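Local coordinates for protein Chains: A (Unidentified, PDB 6ZMG) that binds S-adenosyl-L-homocysteine at the subunit interfaces of a trimer and probably acts on S-adenosylmethionine, consistent with a ferredoxin-like S-adenosylmethionine lyase, at residues G10-I15 against E110-G115; V17-G22 against N70-I75; Q43-D48 against D78-S83; Q104-V109 against S122-W127. One frame throughout, in Å; residues are numbered along the deposited sequence.

Contact 1 (G10-I15 against E110-G115); sequences GFSARI and EIQERG
Ser12 faces Gln112, and Arg14 faces Glu110, as antiparallel hydrogen-bonded pairs, so strands 11-15 and 110-113, 158° apart in direction, are tied by two reciprocal sets of amide bonds. The Gln112 N to Ser12 O bond measures 2.8 Å and is nearly straight. Where strand 110-113 ends, Gly10 O accepts from Arg114 N at 2.8 Å. The intervening pairs add CA-H...O contacts, the shortest being Ala13 CA to Glu110 O at 3.1 Å.

Polar side chains share one face of the sheet. Arg14 and Glu110 run alongside each other, their flat groups 36° apart, and a weak salt bridge brings Arg14 NE within 3.3 Å of Glu110 OE2, near the guanidinium plane. Glu110 has two conformers, so this bridge describes one of them. Its chain runs out extended from a chi1 of -179°, CG opposite the backbone N, which puts the carboxylate beside the arginine, whose NH1 also bonds weakly to Gln73. A water joins Gly10 O, Ser12 OG and Gly115 N.

The other face is apolar for most of its length. Ala13 CB meets Ile111 CD1 at 4.1 Å, and Phe11 CE1 lies 3.5 Å from Glu113 CD, the ring beside the acid. Helix 84-101 covers this face through Phe87 and Val91.

The chemistry suggests that the hold between the first and last strands of the βαββαβ unit rests mainly on backbone bonds, with the charge pair probably a modest supplement.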
# COMPACT_ATOMS: atom_id res chain seq x y z
N GLY A 10 -18.28 -0.96 -3.46
CA GLY A 10 -16.87 -0.65 -3.49
C GLY A 10 -16.21 -0.64 -2.13
O GLY A 10 -15.45 0.28 -1.82
N PHE A 11 -16.48 -1.64 -1.30
CA PHE A 11 -15.84 -1.70 0.00
C PHE A 11 -14.47 -2.36 -0.08
O PHE A 11 -14.23 -3.29 -0.87
CB PHE A 11 -16.73 -2.43 1.00
CG PHE A 11 -18.05 -1.77 1.17
CD1 PHE A 11 -18.12 -0.50 1.73
CD2 PHE A 11 -19.21 -2.37 0.73
CE1 PHE A 11 -19.32 0.15 1.86
CE2 PHE A 11 -20.43 -1.72 0.86
CZ PHE A 11 -20.48 -0.45 1.43
N SER A 12 -13.58 -1.86 0.77
CA SER A 12 -12.27 -2.45 0.97
C SER A 12 -11.82 -2.15 2.39
O SER A 12 -12.42 -1.34 3.10
CB SER A 12 -11.26 -1.89 -0.04
OG SER A 12 -11.00 -0.51 0.17
N ALA A 13 -10.77 -2.85 2.81
CA ALA A 13 -10.25 -2.66 4.14
C ALA A 13 -8.74 -2.86 4.13
O ALA A 13 -8.17 -3.52 3.25
CB ALA A 13 -10.85 -3.66 5.13
N ARG A 14 -8.12 -2.27 5.14
CA ARG A 14 -6.72 -2.48 5.47
C ARG A 14 -6.65 -2.83 6.95
O ARG A 14 -7.30 -2.18 7.78
CB ARG A 14 -5.89 -1.21 5.22
CG ARG A 14 -5.73 -0.83 3.79
CD ARG A 14 -4.47 0.01 3.65
NE ARG A 14 -4.56 1.31 4.32
CZ ARG A 14 -3.60 2.22 4.34
NH1 ARG A 14 -2.42 1.98 3.76
NH2 ARG A 14 -3.80 3.37 4.97
N ILE A 15 -5.87 -3.85 7.28
CA ILE A 15 -5.64 -4.25 8.66
C ILE A 15 -4.14 -4.30 8.88
O ILE A 15 -3.41 -4.91 8.10
CB ILE A 15 -6.27 -5.63 8.97
CG1 ILE A 15 -7.76 -5.65 8.63
CG2 ILE A 15 -6.06 -5.99 10.42
CD1 ILE A 15 -8.42 -7.00 8.83
N GLU A 110 -8.89 -0.17 8.92
CA GLU A 110 -9.40 0.95 8.13
C GLU A 110 -10.38 0.40 7.10
O GLU A 110 -10.03 -0.49 6.32
CB GLU A 110 -8.25 1.69 7.44
CG GLU A 110 -8.70 2.88 6.61
CD GLU A 110 -7.59 3.54 5.82
OE1 GLU A 110 -6.97 4.49 6.33
OE2 GLU A 110 -7.34 3.13 4.67
N ILE A 111 -11.61 0.94 7.11
CA ILE A 111 -12.66 0.56 6.19
C ILE A 111 -12.81 1.69 5.18
O ILE A 111 -12.95 2.85 5.58
CB ILE A 111 -14.02 0.38 6.90
CG1 ILE A 111 -13.93 -0.62 8.04
CG2 ILE A 111 -15.08 -0.02 5.88
CD1 ILE A 111 -13.63 -2.01 7.62
N GLN A 112 -12.85 1.34 3.90
CA GLN A 112 -13.03 2.31 2.83
C GLN A 112 -14.22 1.94 1.97
O GLN A 112 -14.57 0.77 1.82
CB GLN A 112 -11.79 2.38 1.92
CG GLN A 112 -10.56 2.91 2.64
CD GLN A 112 -9.35 2.93 1.77
OE1 GLN A 112 -9.44 2.71 0.57
NE2 GLN A 112 -8.19 3.20 2.36
N GLU A 113 -14.84 2.97 1.40
CA GLU A 113 -15.93 2.84 0.43
C GLU A 113 -15.52 3.70 -0.76
O GLU A 113 -15.43 4.93 -0.65
CB GLU A 113 -17.26 3.30 1.02
CG GLU A 113 -18.45 3.14 0.06
CD GLU A 113 -19.79 3.42 0.71
OE1 GLU A 113 -19.81 3.78 1.91
OE2 GLU A 113 -20.83 3.26 0.02
N ARG A 114 -15.26 3.06 -1.90
CA ARG A 114 -14.69 3.73 -3.07
C ARG A 114 -13.44 4.52 -2.72
O ARG A 114 -13.19 5.61 -3.22
CB ARG A 114 -15.72 4.62 -3.76
CG ARG A 114 -16.96 3.85 -4.17
CD ARG A 114 -17.90 4.72 -4.97
NE ARG A 114 -18.77 5.49 -4.09
CZ ARG A 114 -19.78 4.96 -3.39
NH1 ARG A 114 -20.04 3.66 -3.47
NH2 ARG A 114 -20.52 5.74 -2.60
N GLY A 115 -12.65 3.96 -1.81
CA GLY A 115 -11.42 4.59 -1.39
C GLY A 115 -11.55 5.63 -0.32
O GLY A 115 -10.53 6.05 0.25
O HOH W 1 -12.81 1.01 -1.25

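Contact 2 (V17-G22 against N70-I75); sequences VGLNVG and NSVQII. With SAH (S-adenosyl-L-homocysteine), chain D; SAH (S-adenosyl-L-homocysteine), chain B.
Val17 and Val72 form an antiparallel hydrogen-bonded pair, Val17 N to Val72 O at 2.9 Å, and a more bent bond from Leu19 N to Asn70 O closes the ladder, the touching parts running 164° apart.

On the face of Ser71 and Gly18 the sheet meets the ligand. Ser71 OG sits between its backbone N and carbonyl carbon (chi1 66°), a setting that brings it 2.8 Å from O2' of the S-adenosyl-L-homocysteine of chain D in a hydrogen bond; Gln54 NE2 is a second partner. Opposite Ser71 stands Gly18, where a side-chain carbon would collide with the ligand's CB, so the missing side chain gives the bound molecule its room.

The other face is aliphatic. Leu19 CD1 rests 3.9 Å from Val72 CG2 and also meets Asn70 CB, while its CB lies 3.3 Å from Asn70 O. Val17 CG2, in one of its two conformers, reaches Ile74 CD1 at 4.1 Å. Replacing Leu19 by an alanine would probably open a gap beside Val72 CG2 and leave Asn70 CB without its aliphatic cover. Beyond the last backbone bond, a water donates to Asn20 OD1 and accepts from Asn70 N.

This aliphatic layer lies beneath helix 29-43: Val32 touches Leu19 and Ile74, Ile29 touches Val72, and Phe51 of strand 49-59 flanks both Val72 and Ile74.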
# COMPACT_ATOMS: atom_id res chain seq x y z
N VAL A 17 -1.26 -5.61 11.43
CA VAL A 17 -1.02 -6.60 12.49
C VAL A 17 0.48 -6.68 12.72
O VAL A 17 1.23 -7.02 11.79
CB VAL A 17 -1.51 -8.01 12.12
CG1 VAL A 17 -1.34 -8.95 13.31
CG2 VAL A 17 -2.93 -7.99 11.64
N GLY A 18 0.92 -6.39 13.93
CA GLY A 18 2.32 -6.51 14.28
C GLY A 18 2.71 -7.93 14.61
O GLY A 18 1.87 -8.78 14.91
N LEU A 19 4.02 -8.19 14.54
CA LEU A 19 4.57 -9.53 14.74
C LEU A 19 5.46 -9.62 15.97
O LEU A 19 5.93 -10.72 16.29
CB LEU A 19 5.31 -10.01 13.49
CG LEU A 19 4.47 -9.98 12.22
CD1 LEU A 19 5.29 -10.28 11.00
CD2 LEU A 19 3.31 -10.96 12.28
N ASN A 20 5.68 -8.51 16.67
CA ASN A 20 6.26 -8.54 18.00
C ASN A 20 5.16 -8.82 19.02
O ASN A 20 4.04 -8.34 18.88
CB ASN A 20 6.84 -7.18 18.39
CG ASN A 20 8.29 -7.00 18.02
OD1 ASN A 20 8.84 -7.67 17.15
ND2 ASN A 20 8.93 -6.06 18.70
N VAL A 21 5.51 -9.58 20.05
CA VAL A 21 4.74 -9.62 21.28
C VAL A 21 5.55 -8.83 22.29
O VAL A 21 6.64 -9.25 22.70
CB VAL A 21 4.49 -11.06 21.75
CG1 VAL A 21 3.70 -11.04 23.04
CG2 VAL A 21 3.74 -11.82 20.68
N GLY A 22 5.02 -7.67 22.67
CA GLY A 22 5.84 -6.74 23.42
C GLY A 22 7.06 -6.33 22.62
O GLY A 22 6.95 -5.94 21.45
N ASN A 70 8.60 -6.21 12.78
CA ASN A 70 7.99 -6.58 11.52
C ASN A 70 6.48 -6.54 11.69
O ASN A 70 5.96 -6.86 12.76
CB ASN A 70 8.39 -7.99 11.13
CG ASN A 70 9.87 -8.13 10.84
OD1 ASN A 70 10.52 -7.19 10.37
ND2 ASN A 70 10.39 -9.31 11.07
N SER A 71 5.76 -6.18 10.63
CA SER A 71 4.31 -6.18 10.68
C SER A 71 3.75 -6.54 9.31
O SER A 71 4.50 -6.73 8.33
CB SER A 71 3.78 -4.84 11.21
OG SER A 71 4.09 -3.81 10.31
N VAL A 72 2.43 -6.67 9.26
CA VAL A 72 1.72 -7.10 8.06
C VAL A 72 0.58 -6.15 7.81
O VAL A 72 -0.18 -5.82 8.72
CB VAL A 72 1.17 -8.53 8.20
CG1 VAL A 72 0.50 -8.94 6.91
CG2 VAL A 72 2.30 -9.47 8.58
N GLN A 73 0.49 -5.67 6.58
CA GLN A 73 -0.66 -4.91 6.11
C GLN A 73 -1.52 -5.86 5.28
O GLN A 73 -1.09 -6.34 4.23
CB GLN A 73 -0.20 -3.69 5.32
CG GLN A 73 -1.36 -2.88 4.79
CD GLN A 73 -0.97 -1.78 3.83
OE1 GLN A 73 -1.82 -1.31 3.08
NE2 GLN A 73 0.29 -1.33 3.87
N ILE A 74 -2.72 -6.14 5.77
CA ILE A 74 -3.68 -6.97 5.04
C ILE A 74 -4.58 -6.05 4.23
O ILE A 74 -5.17 -5.12 4.79
CB ILE A 74 -4.53 -7.82 6.00
CG1 ILE A 74 -3.67 -8.58 6.99
CG2 ILE A 74 -5.41 -8.79 5.20
CD1 ILE A 74 -4.48 -9.30 8.04
N ILE A 75 -4.68 -6.30 2.93
CA ILE A 75 -5.50 -5.50 2.03
C ILE A 75 -6.61 -6.41 1.53
O ILE A 75 -6.33 -7.45 0.92
CB ILE A 75 -4.69 -4.92 0.86
CG1 ILE A 75 -3.52 -4.09 1.38
CG2 ILE A 75 -5.60 -4.12 -0.09
CD1 ILE A 75 -2.53 -3.70 0.27
N SAH D . 2.97 -5.47 18.29
CA SAH D . 2.13 -4.30 18.57
CB SAH D . 1.39 -3.84 17.29
CG SAH D . 1.59 -2.35 17.08
SD SAH D . 0.60 -1.62 15.76
C SAH D . 1.08 -4.52 19.67
O SAH D . 0.21 -3.71 19.88
OXT SAH D . 1.23 -5.60 20.36
C5' SAH D . 0.83 -2.76 14.37
C4' SAH D . 1.38 -2.09 13.13
O4' SAH D . 0.54 -0.97 12.76
C3' SAH D . 2.75 -1.46 13.28
O3' SAH D . 3.81 -2.40 13.19
C2' SAH D . 2.78 -0.49 12.09
O2' SAH D . 3.15 -1.23 10.93
C1' SAH D . 1.32 -0.05 12.02
N9 SAH D . 1.09 1.28 12.58
C8 SAH D . 0.89 1.60 13.90
N7 SAH D . 0.62 2.87 14.10
C5 SAH D . 0.67 3.42 12.83
C6 SAH D . 0.41 4.72 12.35
N6 SAH D . 0.06 5.75 13.13
N1 SAH D . 0.50 4.91 11.02
C2 SAH D . 0.83 3.89 10.23
N3 SAH D . 1.08 2.63 10.57
C4 SAH D . 0.97 2.45 11.89
N SAH B . -2.11 -16.33 -10.12
CA SAH B . -3.52 -15.91 -10.12
CB SAH B . -3.65 -14.42 -9.71
CG SAH B . -4.68 -14.27 -8.62
SD SAH B . -5.11 -12.57 -8.20
C SAH B . -4.22 -16.10 -11.47
O SAH B . -5.33 -15.64 -11.66
OXT SAH B . -3.58 -16.81 -12.33
C5' SAH B . -3.51 -11.75 -8.04
C4' SAH B . -3.31 -11.09 -6.69
O4' SAH B . -4.40 -10.19 -6.40
C3' SAH B . -3.33 -12.04 -5.50
O3' SAH B . -2.10 -12.72 -5.30
C2' SAH B . -3.59 -11.07 -4.34
O2' SAH B . -2.36 -10.47 -3.96
C1' SAH B . -4.52 -10.04 -5.00
N9 SAH B . -5.92 -10.22 -4.65
C8 SAH B . -6.82 -11.07 -5.24
N7 SAH B . -8.05 -10.96 -4.77
C5 SAH B . -7.93 -9.97 -3.81
C6 SAH B . -8.89 -9.33 -2.99
N6 SAH B . -10.19 -9.62 -2.99
N1 SAH B . -8.45 -8.35 -2.17
C2 SAH B . -7.15 -8.05 -2.17
N3 SAH B . -6.16 -8.57 -2.90
C4 SAH B . -6.62 -9.52 -3.71
O HOH W 2 9.07 -8.41 14.62

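Contact 3 (Q43-D48 against D78-S83); sequences QGILPD and DLEGLS. With SAH (S-adenosyl-L-homocysteine), chain B.
Leu46 and Glu80 join two loops of the ferredoxin-like fold: one leaves helix 29-43 through a Schellman motif at Gly44, the other begins with an Asx turn at Asp78. Leu46 N donates to Glu80 OE2 over 3.2 Å, almost straight at the hydrogen (166°), but it comes from above the carboxylate plane. Glu80 gets there because its chain extends beyond CG (chi2 -169°), which lays the carboxylate across Leu46 CB at 3.7 Å.

Packing is closest beside this bond. Ile45 CG1 presses on the same Glu80 OE2, and Ile45 CD1 meets Leu82 CD1 at 3.6 Å, with Phe87 of helix 84-101 backing the leucine.

The other end is looser. Leu46 CD2 merely approaches Leu79 CD1, at 4.3 Å, and both leucines are partly exposed. Leu79 instead turns its branch to the adenine of S-adenosyl-L-homocysteine (chain B), CD1 standing 3.3 Å from N6. An alanine at Leu79 would probably open a gap beside N6 and take away the loose touch on Leu46 CD2.

One carboxylate folds this loop: Asp78 OD1 accepts from Glu80 N, closing the Asx turn, and the syn lone pair of Asp78 OD2 takes Leu82 N at 2.8 Å.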
# COMPACT_ATOMS: atom_id res chain seq x y z
N GLN A 43 -15.97 -17.61 8.66
CA GLN A 43 -16.98 -16.61 8.39
C GLN A 43 -17.83 -16.94 7.17
O GLN A 43 -18.88 -16.31 6.98
CB GLN A 43 -16.32 -15.26 8.18
CG GLN A 43 -15.58 -14.71 9.40
CD GLN A 43 -15.00 -13.35 9.11
OE1 GLN A 43 -14.56 -13.07 8.00
NE2 GLN A 43 -15.02 -12.48 10.08
N GLY A 44 -17.41 -17.91 6.36
CA GLY A 44 -18.10 -18.24 5.13
C GLY A 44 -17.89 -17.25 4.01
O GLY A 44 -18.63 -17.29 3.03
N ILE A 45 -16.87 -16.35 4.14
CA ILE A 45 -16.55 -15.26 3.21
C ILE A 45 -15.41 -15.72 2.32
O ILE A 45 -14.58 -16.54 2.71
CB ILE A 45 -16.19 -13.99 4.02
CG1 ILE A 45 -16.23 -12.69 3.18
CG2 ILE A 45 -14.79 -14.06 4.58
CD1 ILE A 45 -16.17 -11.37 3.99
N LEU A 46 -15.36 -15.19 1.10
CA LEU A 46 -14.20 -15.43 0.25
C LEU A 46 -12.95 -14.92 0.94
O LEU A 46 -12.92 -13.75 1.35
CB LEU A 46 -14.43 -14.62 -1.02
CG LEU A 46 -13.69 -15.14 -2.24
CD1 LEU A 46 -14.37 -16.43 -2.67
CD2 LEU A 46 -13.71 -14.08 -3.34
N PRO A 47 -11.91 -15.73 1.12
CA PRO A 47 -10.75 -15.26 1.90
C PRO A 47 -9.81 -14.36 1.15
O PRO A 47 -8.93 -13.74 1.78
CB PRO A 47 -10.03 -16.54 2.30
CG PRO A 47 -10.45 -17.53 1.34
CD PRO A 47 -11.84 -17.19 0.90
N ASP A 48 -9.96 -14.28 -0.17
CA ASP A 48 -9.00 -13.62 -1.04
C ASP A 48 -8.56 -12.26 -0.49
O ASP A 48 -9.38 -11.44 -0.07
CB ASP A 48 -9.64 -13.42 -2.42
CG ASP A 48 -10.12 -14.72 -3.07
OD1 ASP A 48 -10.45 -15.69 -2.35
OD2 ASP A 48 -10.16 -14.75 -4.32
N ASP A 78 -13.45 -6.11 -1.41
CA ASP A 78 -14.65 -6.94 -1.42
C ASP A 78 -15.02 -7.28 -2.86
O ASP A 78 -15.40 -6.39 -3.62
CB ASP A 78 -15.81 -6.21 -0.75
CG ASP A 78 -17.10 -7.01 -0.79
OD1 ASP A 78 -17.02 -8.25 -0.87
OD2 ASP A 78 -18.20 -6.39 -0.75
N LEU A 79 -14.94 -8.55 -3.24
CA LEU A 79 -15.37 -8.99 -4.56
C LEU A 79 -16.74 -9.64 -4.56
O LEU A 79 -17.18 -10.11 -5.62
CB LEU A 79 -14.39 -10.02 -5.12
CG LEU A 79 -12.93 -9.57 -5.09
CD1 LEU A 79 -12.07 -10.72 -5.53
CD2 LEU A 79 -12.74 -8.33 -5.94
N GLU A 80 -17.42 -9.69 -3.42
CA GLU A 80 -18.69 -10.39 -3.32
C GLU A 80 -19.89 -9.46 -3.25
O GLU A 80 -21.03 -9.95 -3.18
CB GLU A 80 -18.71 -11.28 -2.07
CG GLU A 80 -17.62 -12.31 -2.03
CD GLU A 80 -17.87 -13.30 -0.92
OE1 GLU A 80 -18.46 -14.37 -1.20
OE2 GLU A 80 -17.51 -13.00 0.23
N GLY A 81 -19.67 -8.15 -3.28
CA GLY A 81 -20.77 -7.20 -3.25
C GLY A 81 -21.56 -7.26 -1.95
O GLY A 81 -22.79 -7.28 -1.96
N LEU A 82 -20.85 -7.28 -0.83
CA LEU A 82 -21.50 -7.33 0.46
C LEU A 82 -22.08 -5.96 0.82
O LEU A 82 -21.66 -4.92 0.31
CB LEU A 82 -20.49 -7.76 1.53
CG LEU A 82 -19.75 -9.10 1.31
CD1 LEU A 82 -18.90 -9.43 2.55
CD2 LEU A 82 -20.71 -10.24 0.97
N SER A 83 -23.06 -5.98 1.71
CA SER A 83 -23.54 -4.73 2.27
C SER A 83 -22.46 -4.10 3.15
O SER A 83 -21.55 -4.77 3.64
CB SER A 83 -24.79 -4.95 3.12
OG SER A 83 -24.48 -5.63 4.34
N SAH B . -2.11 -16.33 -10.12
CA SAH B . -3.52 -15.91 -10.12
CB SAH B . -3.65 -14.42 -9.71
CG SAH B . -4.68 -14.27 -8.62
SD SAH B . -5.11 -12.57 -8.20
C SAH B . -4.22 -16.10 -11.47
O SAH B . -5.33 -15.64 -11.66
OXT SAH B . -3.58 -16.81 -12.33
C5' SAH B . -3.51 -11.75 -8.04
C4' SAH B . -3.31 -11.09 -6.69
O4' SAH B . -4.40 -10.19 -6.40
C3' SAH B . -3.33 -12.04 -5.50
O3' SAH B . -2.10 -12.72 -5.30
C2' SAH B . -3.59 -11.07 -4.34
O2' SAH B . -2.36 -10.47 -3.96
C1' SAH B . -4.52 -10.04 -5.00
N9 SAH B . -5.92 -10.22 -4.65
C8 SAH B . -6.82 -11.07 -5.24
N7 SAH B . -8.05 -10.96 -4.77
C5 SAH B . -7.93 -9.97 -3.81
C6 SAH B . -8.89 -9.33 -2.99
N6 SAH B . -10.19 -9.62 -2.99
N1 SAH B . -8.45 -8.35 -2.17
C2 SAH B . -7.15 -8.05 -2.17
N3 SAH B . -6.16 -8.57 -2.90
C4 SAH B . -6.62 -9.52 -3.71

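Contact 4 (Q104-V109 against S122-W127); sequences QESVIV and SITAEW. With SAH (S-adenosyl-L-homocysteine), chain D.
Glu105 works in two directions at once, and this sets the contact apart: its carbonyl O receives Ala125 N at 2.8 Å across the β hairpin of strands 106-113 and 116-124, while its own N grips OXT of S-adenosyl-L-homocysteine (chain D) at 2.9 Å, nearly straight at 170°. Ser106 N bonds to the other carboxylate oxygen of the ligand, so two successive amides hold that group. Gln104, its chain bent at chi2 (-66°), brings OE1 to within 2.7 Å of the ligand's amino N, where it accepts a hydrogen bond from that nitrogen. The residues leading into the hairpin thus hold both the amino and the carboxylate group of the homocysteine tail.

Past the last strand residue, the chain folds Trp127 back. Ala125 CB lies over the centre of its ring, 3.4 Å above the plane, and the six-membered end reaches Glu105, with CZ3 at 3.6 Å from Glu105 CB. The two side chains cross at about a right angle. Glu105's carboxylate is taken elsewhere, by Arg62, Tyr58 and Gln61, and Tyr58 also bonds to Ser106 OG in one of two conformers of the serine.

Within the hairpin, Ile123 N to Val107 O is a short bond of 2.7 Å. Ile123 CD1 meets Val109 CG2 at 3.7 Å on the face that turns to helix 84-101. The outer edge of strand 122-124 pairs antiparallel with a strand of the third subunit, carrying the sheet across the interface. On the ligand's face, Ile108 CD1 ends 3.4 Å from the adenine carbon C8.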
# COMPACT_ATOMS: atom_id res chain seq x y z
N GLN A 104 -1.65 -9.37 20.57
CA GLN A 104 -1.33 -7.98 20.28
C GLN A 104 -2.07 -7.03 21.20
O GLN A 104 -3.20 -7.27 21.60
CB GLN A 104 -1.70 -7.65 18.83
CG GLN A 104 -0.96 -8.45 17.79
CD GLN A 104 0.50 -8.12 17.82
OE1 GLN A 104 0.89 -7.01 17.45
NE2 GLN A 104 1.33 -9.05 18.30
N GLU A 105 -1.43 -5.90 21.50
CA GLU A 105 -2.11 -4.87 22.26
C GLU A 105 -3.07 -4.08 21.39
O GLU A 105 -4.14 -3.67 21.85
CB GLU A 105 -1.07 -3.94 22.88
CG GLU A 105 -1.60 -2.87 23.76
CD GLU A 105 -0.46 -1.98 24.23
OE1 GLU A 105 -0.02 -1.04 23.52
OE2 GLU A 105 0.04 -2.27 25.32
N SER A 106 -2.69 -3.83 20.14
CA SER A 106 -3.53 -3.08 19.22
C SER A 106 -3.45 -3.72 17.85
O SER A 106 -2.39 -4.22 17.45
CB SER A 106 -3.02 -1.63 19.02
OG SER A 106 -2.96 -0.91 20.24
N VAL A 107 -4.57 -3.69 17.14
CA VAL A 107 -4.64 -3.95 15.70
C VAL A 107 -5.39 -2.77 15.08
O VAL A 107 -6.41 -2.33 15.62
CB VAL A 107 -5.35 -5.28 15.39
CG1 VAL A 107 -5.71 -5.39 13.94
CG2 VAL A 107 -4.44 -6.46 15.80
N ILE A 108 -4.89 -2.25 13.97
CA ILE A 108 -5.52 -1.11 13.32
C ILE A 108 -6.31 -1.59 12.12
O ILE A 108 -5.80 -2.35 11.29
CB ILE A 108 -4.47 -0.07 12.91
CG1 ILE A 108 -3.77 0.47 14.14
CG2 ILE A 108 -5.13 1.03 12.09
CD1 ILE A 108 -2.54 1.28 13.77
N VAL A 109 -7.55 -1.12 12.00
CA VAL A 109 -8.45 -1.48 10.92
C VAL A 109 -8.95 -0.21 10.25
O VAL A 109 -9.41 0.72 10.93
CB VAL A 109 -9.65 -2.31 11.42
CG1 VAL A 109 -10.65 -2.54 10.30
CG2 VAL A 109 -9.19 -3.64 12.00
N SER A 122 -8.84 1.41 16.21
CA SER A 122 -7.78 0.69 16.90
C SER A 122 -8.47 -0.34 17.79
O SER A 122 -9.23 0.03 18.68
CB SER A 122 -6.93 1.61 17.76
OG SER A 122 -5.79 0.88 18.20
N ILE A 123 -8.23 -1.61 17.53
CA ILE A 123 -8.81 -2.67 18.35
C ILE A 123 -7.80 -2.92 19.45
O ILE A 123 -6.70 -3.40 19.17
CB ILE A 123 -9.05 -3.93 17.52
CG1 ILE A 123 -10.02 -3.62 16.38
CG2 ILE A 123 -9.60 -5.00 18.42
CD1 ILE A 123 -10.20 -4.76 15.40
N THR A 124 -8.17 -2.61 20.69
CA THR A 124 -7.22 -2.50 21.78
C THR A 124 -7.52 -3.51 22.87
O THR A 124 -8.66 -3.64 23.31
CB THR A 124 -7.27 -1.09 22.36
OG1 THR A 124 -7.04 -0.16 21.30
CG2 THR A 124 -6.22 -0.91 23.38
N ALA A 125 -6.48 -4.21 23.30
CA ALA A 125 -6.62 -5.18 24.37
C ALA A 125 -7.02 -4.49 25.66
O ALA A 125 -6.55 -3.39 25.98
CB ALA A 125 -5.28 -5.88 24.58
N GLU A 126 -7.87 -5.17 26.42
CA GLU A 126 -8.35 -4.69 27.71
C GLU A 126 -7.63 -5.37 28.87
O GLU A 126 -8.21 -5.56 29.95
CB GLU A 126 -9.86 -4.87 27.78
CG GLU A 126 -10.61 -4.00 26.78
CD GLU A 126 -12.10 -4.24 26.84
OE1 GLU A 126 -12.70 -3.99 27.89
OE2 GLU A 126 -12.69 -4.69 25.85
N TRP A 127 -6.37 -5.74 28.66
CA TRP A 127 -5.56 -6.33 29.72
C TRP A 127 -5.67 -5.52 31.00
O TRP A 127 -5.47 -4.30 31.01
CB TRP A 127 -4.11 -6.38 29.26
CG TRP A 127 -3.86 -7.17 28.02
CD1 TRP A 127 -4.55 -8.27 27.57
CD2 TRP A 127 -2.84 -6.93 27.05
NE1 TRP A 127 -4.01 -8.72 26.38
CE2 TRP A 127 -2.97 -7.90 26.04
CE3 TRP A 127 -1.81 -5.98 26.94
CZ2 TRP A 127 -2.11 -7.96 24.95
CZ3 TRP A 127 -0.97 -6.04 25.86
CH2 TRP A 127 -1.12 -7.01 24.88
N SAH D . 2.97 -5.47 18.29
CA SAH D . 2.13 -4.30 18.57
CB SAH D . 1.39 -3.84 17.29
CG SAH D . 1.59 -2.35 17.08
SD SAH D . 0.60 -1.62 15.76
C SAH D . 1.08 -4.52 19.67
O SAH D . 0.21 -3.71 19.88
OXT SAH D . 1.23 -5.60 20.36
C5' SAH D . 0.83 -2.76 14.37
C4' SAH D . 1.38 -2.09 13.13
O4' SAH D . 0.54 -0.97 12.76
C3' SAH D . 2.75 -1.46 13.28
O3' SAH D . 3.81 -2.40 13.19
C2' SAH D . 2.78 -0.49 12.09
O2' SAH D . 3.15 -1.23 10.93
C1' SAH D . 1.32 -0.05 12.02
N9 SAH D . 1.09 1.28 12.58
C8 SAH D . 0.89 1.60 13.90
N7 SAH D . 0.62 2.87 14.10
C5 SAH D . 0.67 3.42 12.83
C6 SAH D . 0.41 4.72 12.35
N6 SAH D . 0.06 5.75 13.13
N1 SAH D . 0.50 4.91 11.02
C2 SAH D . 0.83 3.89 10.23
N3 SAH D . 1.08 2.63 10.57
C4 SAH D . 0.97 2.45 11.89

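In the fold
Three of the four contacts lie on one antiparallel sheet: strand 11-21 pairs with 106-113 in contact 1 and with 66-77 in contact 2, and strand 106-113 continues into contact 4, where it meets 116-124. Contact 3 joins loops at the helix ends, its centre about 13 Å from that of contact 1 and about 24 Å from that of contact 4. Along the chain, contacts 2 and 3 interlock and both fall within the span of contact 1, whose segments alternate with those of contact 4. Contacts 2 and 4, about 12 Å apart between centres, share one S-adenosyl-L-homocysteine; contact 3 touches another, so each subunit contributes to two interfacial sites.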